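Local coordinates for protein nucleoside-diphosphate sugar epimerase (SulA family) (Corynebacterium glutamicum, PDB 3OH8) that probably acts as a nucleoside-diphosphate sugar epimerase of the SulA family, using an NAD(P)-type cofactor in a Rossmann-fold domain, at residues Asp18-Lys23 against His94-Gln99; Pro31-Leu36 against Phe122-Thr127. All coordinates share one frame; numbering follows the deposited sequence.

Contact 1: residues Asp18-Lys23 against His94-Gln99; sequences DWHTRK and HNFVDQ
His20 and Phe96 meet as a T-shaped pair: Phe96 comes in edge first and His20 offers the face of its imidazole. The ring centroids lie 5.0 Å apart and the planes are turned 77° to one another. Phe96 CZ sits over the middle of the imidazole, while the shortest approach is from Phe96 CE2 to His20 CE1, at 3.6 Å. On the opposite face lies Trp19 CE3, 3.8 Å above the plane of the His20 ring, sandwiching the histidine between two aromatic edges; His20 CG, anti to its own carbonyl carbon (chi1 -72°), stands the imidazole there. The ring's rotation is fixed further by ND1, which hydrogen-bonds Val16 O one turn back and thereby satisfies a buried polar atom.

Away from this tight pair, Asp18, Thr21 and Arg22 make a polar and more open side. Thr21 OG1 donates to Asp18 O at 2.6 Å, in the carbonyl plane and on a lone pair, and the same oxygen also takes the Thr21 N-H. Beyond it, Arg22 NH2 makes a 3.1 Å salt bridge to Asp18 OD2, and Arg22 NH1 hydrogen-bonds Thr169 O.

The pair joins helix 13-21 to strand 91-99 in an antiparallel sheet whose topology is consistent with a helix-grip fold. Trp17 meets Phe96 edge-to-face from the same helix, strand 102-110 adds Ile105, and Leu29 of helix 25-29 packs on His20.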
loop_
_atom_site.group_PDB
_atom_site.type_symbol
_atom_site.label_atom_id
_atom_site.label_comp_id
_atom_site.label_asym_id
_atom_site.label_seq_id
_atom_site.Cartn_x
_atom_site.Cartn_y
_atom_site.Cartn_z
ATOM N N ASP A 18 12.876 -8.958 -11.967
ATOM C CA ASP A 18 11.744 -9.862 -11.895
ATOM C C ASP A 18 10.527 -9.177 -11.283
ATOM O O ASP A 18 9.405 -9.316 -11.767
ATOM C CB ASP A 18 12.120 -11.038 -11.013
ATOM C CG ASP A 18 11.666 -12.340 -11.578
ATOM O OD1 ASP A 18 12.511 -13.004 -12.221
ATOM O OD2 ASP A 18 10.476 -12.688 -11.382
ATOM N N TRP A 19 10.762 -8.442 -10.203
ATOM C CA TRP A 19 9.679 -7.762 -9.478
ATOM C C TRP A 19 8.912 -6.795 -10.391
ATOM O O TRP A 19 7.673 -6.689 -10.322
ATOM C CB TRP A 19 10.276 -7.041 -8.265
ATOM C CG TRP A 19 9.279 -6.360 -7.350
ATOM C CD1 TRP A 19 8.753 -6.851 -6.189
ATOM C CD2 TRP A 19 8.724 -5.053 -7.527
ATOM N NE1 TRP A 19 7.892 -5.925 -5.631
ATOM C CE2 TRP A 19 7.859 -4.818 -6.434
ATOM C CE3 TRP A 19 8.864 -4.066 -8.511
ATOM C CZ2 TRP A 19 7.147 -3.624 -6.298
ATOM C CZ3 TRP A 19 8.159 -2.887 -8.375
ATOM C CH2 TRP A 19 7.307 -2.673 -7.276
ATOM N N HIS A 20 9.649 -6.094 -11.250
ATOM C CA HIS A 20 9.055 -5.128 -12.183
ATOM C C HIS A 20 8.232 -5.786 -13.296
ATOM O O HIS A 20 7.351 -5.146 -13.879
ATOM C CB HIS A 20 10.140 -4.240 -12.817
ATOM C CG HIS A 20 10.730 -3.239 -11.877
ATOM N ND1 HIS A 20 11.695 -3.568 -10.945
ATOM C CD2 HIS A 20 10.510 -1.907 -11.733
ATOM C CE1 HIS A 20 12.031 -2.489 -10.263
ATOM N NE2 HIS A 20 11.313 -1.469 -10.714
ATOM N N THR A 21 8.497 -7.058 -13.581
ATOM C CA THR A 21 7.742 -7.774 -14.608
ATOM C C THR A 21 6.376 -8.276 -14.129
ATOM O O THR A 21 5.546 -8.661 -14.944
ATOM C CB THR A 21 8.514 -9.002 -15.131
ATOM O OG1 THR A 21 8.499 -10.031 -14.132
ATOM C CG2 THR A 21 9.966 -8.631 -15.468
ATOM N N ARG A 22 6.132 -8.279 -12.818
ATOM C CA ARG A 22 4.902 -8.872 -12.289
ATOM C C ARG A 22 3.701 -7.931 -12.298
ATOM O O ARG A 22 3.853 -6.712 -12.262
ATOM C CB ARG A 22 5.120 -9.386 -10.867
ATOM C CG ARG A 22 6.322 -10.301 -10.731
ATOM C CD ARG A 22 6.191 -11.208 -9.533
ATOM N NE ARG A 22 7.286 -12.170 -9.467
ATOM C CZ ARG A 22 8.265 -12.131 -8.569
ATOM N NH1 ARG A 22 8.291 -11.176 -7.643
ATOM N NH2 ARG A 22 9.219 -13.052 -8.594
ATOM N N LYS A 23 2.505 -8.510 -12.332
ATOM C CA LYS A 23 1.283 -7.739 -12.146
ATOM C C LYS A 23 1.362 -7.024 -10.807
ATOM O O LYS A 23 1.901 -7.563 -9.820
ATOM C CB LYS A 23 0.045 -8.637 -12.181
ATOM C CG LYS A 23 -0.224 -9.269 -13.536
ATOM C CD LYS A 23 -0.017 -10.773 -13.502
ATOM C CE LYS A 23 -1.191 -11.483 -12.839
ATOM N NZ LYS A 23 -2.419 -11.342 -13.664
ATOM N N HIS A 94 14.319 3.116 -17.612
ATOM C CA HIS A 94 14.604 2.432 -16.348
ATOM C C HIS A 94 15.789 1.510 -16.595
ATOM O O HIS A 94 15.659 0.519 -17.310
ATOM C CB HIS A 94 13.426 1.550 -15.898
ATOM C CG HIS A 94 12.097 2.236 -15.888
ATOM N ND1 HIS A 94 11.401 2.514 -14.728
ATOM C CD2 HIS A 94 11.299 2.658 -16.908
ATOM C CE1 HIS A 94 10.249 3.089 -15.029
ATOM N NE2 HIS A 94 10.167 3.189 -16.342
ATOM N N ASN A 95 16.928 1.829 -15.994
ATOM C CA ASN A 95 18.163 1.068 -16.212
ATOM C C ASN A 95 18.598 0.332 -14.946
ATOM O O ASN A 95 18.586 0.903 -13.854
ATOM C CB ASN A 95 19.275 2.009 -16.664
ATOM C CG ASN A 95 20.443 1.276 -17.301
ATOM O OD1 ASN A 95 21.495 1.087 -16.680
ATOM N ND2 ASN A 95 20.267 0.870 -18.547
ATOM N N PHE A 96 18.994 -0.930 -15.099
ATOM C CA PHE A 96 19.367 -1.774 -13.966
ATOM C C PHE A 96 20.775 -2.334 -14.166
ATOM O O PHE A 96 21.003 -3.084 -15.112
ATOM C CB PHE A 96 18.416 -2.966 -13.877
ATOM C CG PHE A 96 16.963 -2.594 -13.703
ATOM C CD1 PHE A 96 16.210 -2.151 -14.783
ATOM C CD2 PHE A 96 16.349 -2.724 -12.467
ATOM C CE1 PHE A 96 14.862 -1.837 -14.630
ATOM C CE2 PHE A 96 15.012 -2.406 -12.302
ATOM C CZ PHE A 96 14.266 -1.956 -13.384
ATOM N N VAL A 97 21.713 -2.002 -13.289
ATOM C CA VAL A 97 23.022 -2.663 -13.357
ATOM C C VAL A 97 23.379 -3.386 -12.067
ATOM O O VAL A 97 22.813 -3.103 -11.017
ATOM C CB VAL A 97 24.171 -1.702 -13.746
ATOM C CG1 VAL A 97 23.978 -1.203 -15.178
ATOM C CG2 VAL A 97 24.278 -0.551 -12.768
ATOM N N ASP A 98 24.307 -4.338 -12.158
ATOM C CA ASP A 98 24.833 -4.999 -10.970
ATOM C C ASP A 98 25.690 -4.019 -10.201
ATOM O O ASP A 98 26.414 -3.210 -10.790
ATOM C CB ASP A 98 25.640 -6.237 -11.345
ATOM C CG ASP A 98 24.789 -7.303 -11.977
ATOM O OD1 ASP A 98 23.655 -7.531 -11.484
ATOM O OD2 ASP A 98 25.239 -7.905 -12.976
ATOM N N GLN A 99 25.572 -4.068 -8.880
ATOM C CA GLN A 99 26.311 -3.176 -8.015
ATOM C C GLN A 99 26.593 -3.877 -6.697
ATOM O O GLN A 99 25.712 -3.974 -5.837
ATOM C CB GLN A 99 25.520 -1.896 -7.760
ATOM C CG GLN A 99 26.299 -0.876 -6.961
ATOM C CD GLN A 99 27.548 -0.403 -7.708
ATOM O OE1 GLN A 99 27.478 -0.055 -8.878
ATOM N NE2 GLN A 99 28.687 -0.390 -7.026
#

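Contact 2: residues Pro31-Leu36 against Phe122-Thr127; sequences PPFIPL and FAYRQT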
loop_
_atom_site.group_PDB
_atom_site.type_symbol
_atom_site.label_atom_id
_atom_site.label_comp_id
_atom_site.label_asym_id
_atom_site.label_seq_id
_atom_site.Cartn_x
_atom_site.Cartn_y
_atom_site.Cartn_z
ATOM N N PRO A 31 2.844 7.124 -7.637
ATOM C CA PRO A 31 2.758 7.999 -6.460
ATOM C C PRO A 31 1.300 8.287 -6.059
ATOM O O PRO A 31 0.486 8.681 -6.899
ATOM C CB PRO A 31 3.444 9.294 -6.929
ATOM C CG PRO A 31 4.302 8.886 -8.086
ATOM C CD PRO A 31 3.573 7.751 -8.757
ATOM N N PRO A 32 0.973 8.100 -4.773
ATOM C CA PRO A 32 -0.402 8.341 -4.317
ATOM C C PRO A 32 -0.761 9.818 -4.373
ATOM O O PRO A 32 -1.945 10.143 -4.372
ATOM C CB PRO A 32 -0.380 7.893 -2.843
ATOM C CG PRO A 32 0.899 7.152 -2.652
ATOM C CD PRO A 32 1.852 7.630 -3.692
ATOM N N PHE A 33 0.240 10.693 -4.425
ATOM C CA PHE A 33 -0.000 12.125 -4.319
ATOM C C PHE A 33 -0.098 12.760 -5.695
ATOM O O PHE A 33 -0.096 13.984 -5.839
ATOM C CB PHE A 33 1.107 12.784 -3.502
ATOM C CG PHE A 33 2.496 12.324 -3.882
ATOM C CD1 PHE A 33 3.097 11.267 -3.214
ATOM C CD2 PHE A 33 3.196 12.949 -4.914
ATOM C CE1 PHE A 33 4.373 10.838 -3.554
ATOM C CE2 PHE A 33 4.470 12.522 -5.269
ATOM C CZ PHE A 33 5.063 11.468 -4.587
ATOM N N ILE A 34 -0.152 11.918 -6.712
ATOM C CA ILE A 34 -0.417 12.389 -8.066
ATOM C C ILE A 34 -1.628 11.619 -8.565
ATOM O O ILE A 34 -1.645 10.400 -8.477
ATOM C CB ILE A 34 0.787 12.140 -8.968
ATOM C CG1 ILE A 34 1.993 12.903 -8.423
ATOM C CG2 ILE A 34 0.476 12.560 -10.392
ATOM C CD1 ILE A 34 3.246 12.768 -9.261
ATOM N N PRO A 35 -2.652 12.329 -9.071
ATOM C CA PRO A 35 -3.957 11.727 -9.390
ATOM C C PRO A 35 -3.916 10.874 -10.657
ATOM O O PRO A 35 -4.694 11.084 -11.587
ATOM C CB PRO A 35 -4.858 12.944 -9.601
ATOM C CG PRO A 35 -3.911 14.004 -10.104
ATOM C CD PRO A 35 -2.625 13.776 -9.342
ATOM N N LEU A 36 -3.012 9.908 -10.664
ATOM C CA LEU A 36 -2.790 9.003 -11.778
ATOM C C LEU A 36 -3.041 7.601 -11.244
ATOM O O LEU A 36 -2.562 7.247 -10.167
ATOM C CB LEU A 36 -1.329 9.127 -12.221
ATOM C CG LEU A 36 -0.851 8.624 -13.576
ATOM C CD1 LEU A 36 -1.479 9.439 -14.683
ATOM C CD2 LEU A 36 0.662 8.712 -13.660
ATOM N N PHE A 122 9.938 10.586 -7.833
ATOM C CA PHE A 122 11.018 9.613 -7.802
ATOM C C PHE A 122 11.447 9.187 -6.417
ATOM O O PHE A 122 11.817 8.035 -6.215
ATOM C CB PHE A 122 12.173 10.026 -8.708
ATOM C CG PHE A 122 11.912 9.672 -10.126
ATOM C CD1 PHE A 122 12.077 8.363 -10.554
ATOM C CD2 PHE A 122 11.370 10.597 -10.996
ATOM C CE1 PHE A 122 11.769 7.999 -11.863
ATOM C CE2 PHE A 122 11.063 10.245 -12.304
ATOM C CZ PHE A 122 11.260 8.944 -12.734
ATOM N N ALA A 123 11.351 10.093 -5.454
ATOM C CA ALA A 123 11.639 9.723 -4.078
ATOM C C ALA A 123 10.661 8.621 -3.645
ATOM O O ALA A 123 11.047 7.681 -2.938
ATOM C CB ALA A 123 11.527 10.944 -3.157
ATOM N N TYR A 124 9.406 8.734 -4.084
ATOM C CA TYR A 124 8.392 7.716 -3.773
ATOM C C TYR A 124 8.706 6.373 -4.440
ATOM O O TYR A 124 8.689 5.324 -3.788
ATOM C CB TYR A 124 6.982 8.168 -4.201
ATOM C CG TYR A 124 5.939 7.117 -3.885
ATOM C CD1 TYR A 124 5.380 7.028 -2.603
ATOM C CD2 TYR A 124 5.548 6.189 -4.840
ATOM C CE1 TYR A 124 4.442 6.053 -2.289
ATOM C CE2 TYR A 124 4.598 5.204 -4.540
ATOM C CZ TYR A 124 4.049 5.147 -3.263
ATOM O OH TYR A 124 3.120 4.178 -2.958
ATOM N N ARG A 125 8.982 6.412 -5.742
ATOM C CA ARG A 125 9.341 5.207 -6.481
ATOM C C ARG A 125 10.509 4.477 -5.815
ATOM O O ARG A 125 10.468 3.252 -5.669
ATOM C CB ARG A 125 9.689 5.527 -7.944
ATOM C CG ARG A 125 8.551 6.066 -8.800
ATOM C CD ARG A 125 9.014 6.265 -10.262
ATOM N NE ARG A 125 9.677 5.062 -10.773
ATOM C CZ ARG A 125 9.058 4.088 -11.434
ATOM N NH1 ARG A 125 7.757 4.181 -11.698
ATOM N NH2 ARG A 125 9.733 3.019 -11.820
ATOM N N GLN A 126 11.540 5.223 -5.413
ATOM C CA GLN A 126 12.719 4.636 -4.760
ATOM C C GLN A 126 12.417 4.036 -3.375
ATOM O O GLN A 126 12.761 2.877 -3.091
ATOM C CB GLN A 126 13.853 5.669 -4.638
ATOM C CG GLN A 126 14.305 6.258 -5.969
ATOM C CD GLN A 126 15.300 7.411 -5.819
ATOM O OE1 GLN A 126 16.010 7.747 -6.765
ATOM N NE2 GLN A 126 15.348 8.019 -4.638
ATOM N N THR A 127 11.799 4.823 -2.500
ATOM C CA THR A 127 11.481 4.320 -1.158
ATOM C C THR A 127 10.502 3.148 -1.227
ATOM O O THR A 127 10.658 2.156 -0.519
ATOM C CB THR A 127 10.938 5.430 -0.206
ATOM O OG1 THR A 127 9.800 6.066 -0.797
ATOM C CG2 THR A 127 12.013 6.485 0.031
#
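Tyr124 lays one face of its phenol against the two prolines that open the loop 31-36. Pro32 is the closer: its CD stands over the face, 3.5 Å from the centroid of the Tyr124 ring, a clear CH-pi contact displaced toward CE1 and CZ. Pro31 adds a second one through its CA, 4.1 Å from the same centroid and on the same face. Phe33 completes the shell, its edge directed at the tyrosine face in an offset T-shaped pair with planes at 85°; Phe33 CE1 reaches Tyr124 CB at 3.8 Å.

The next layer holds these groups in place. Residues 31-34 form a type I beta turn, closed by a weak Ile34 N to Pro31 O bond of 3.3 Å, which presents the two prolines and Phe33 together. Phe33 CG sits between the backbone N and carbonyl carbon (chi1 45°), folding the ring back until Pro31 CB lies 3.6 Å above the plane of the Phe33 ring. On the helix side, Tyr124 CG is anti to the backbone N (chi1 180°), carrying the phenol out toward the turn, where its OH makes a weak hydrogen bond to Arg28 O.

The contact ties the loop between helix 25-29 and strand 37-38 to the long helix 119-139 of the probable helix-grip fold. Helix 432-440 borders it as well: His438 stacks with Tyr124, and Glu439 touches Pro32.

How the contacts relate
Both contacts are buried and lie in the N-terminal, probably helix-grip domain, their centres about 17 Å apart; contact 2 is the nearer to the middle of the chain. They share no helix or strand: contact 1 sets helix 13-21 against the sheet, contact 2 a loop against helix 119-139. Direct touch comes through His94 CE1 and Arg125 NH2, 3.3 Å apart, where strand 91-99 packs on the long helix. Aromatic geometry dominates each, but contact 1 is a single buried pair between helix and sheet with a polar, solvent-facing side at Asp18, Thr21 and Arg22, whereas contact 2 buries about twice the area, uses proline CH-pi contacts, keeps a partly exposed phenylalanine and borders helix 432-440.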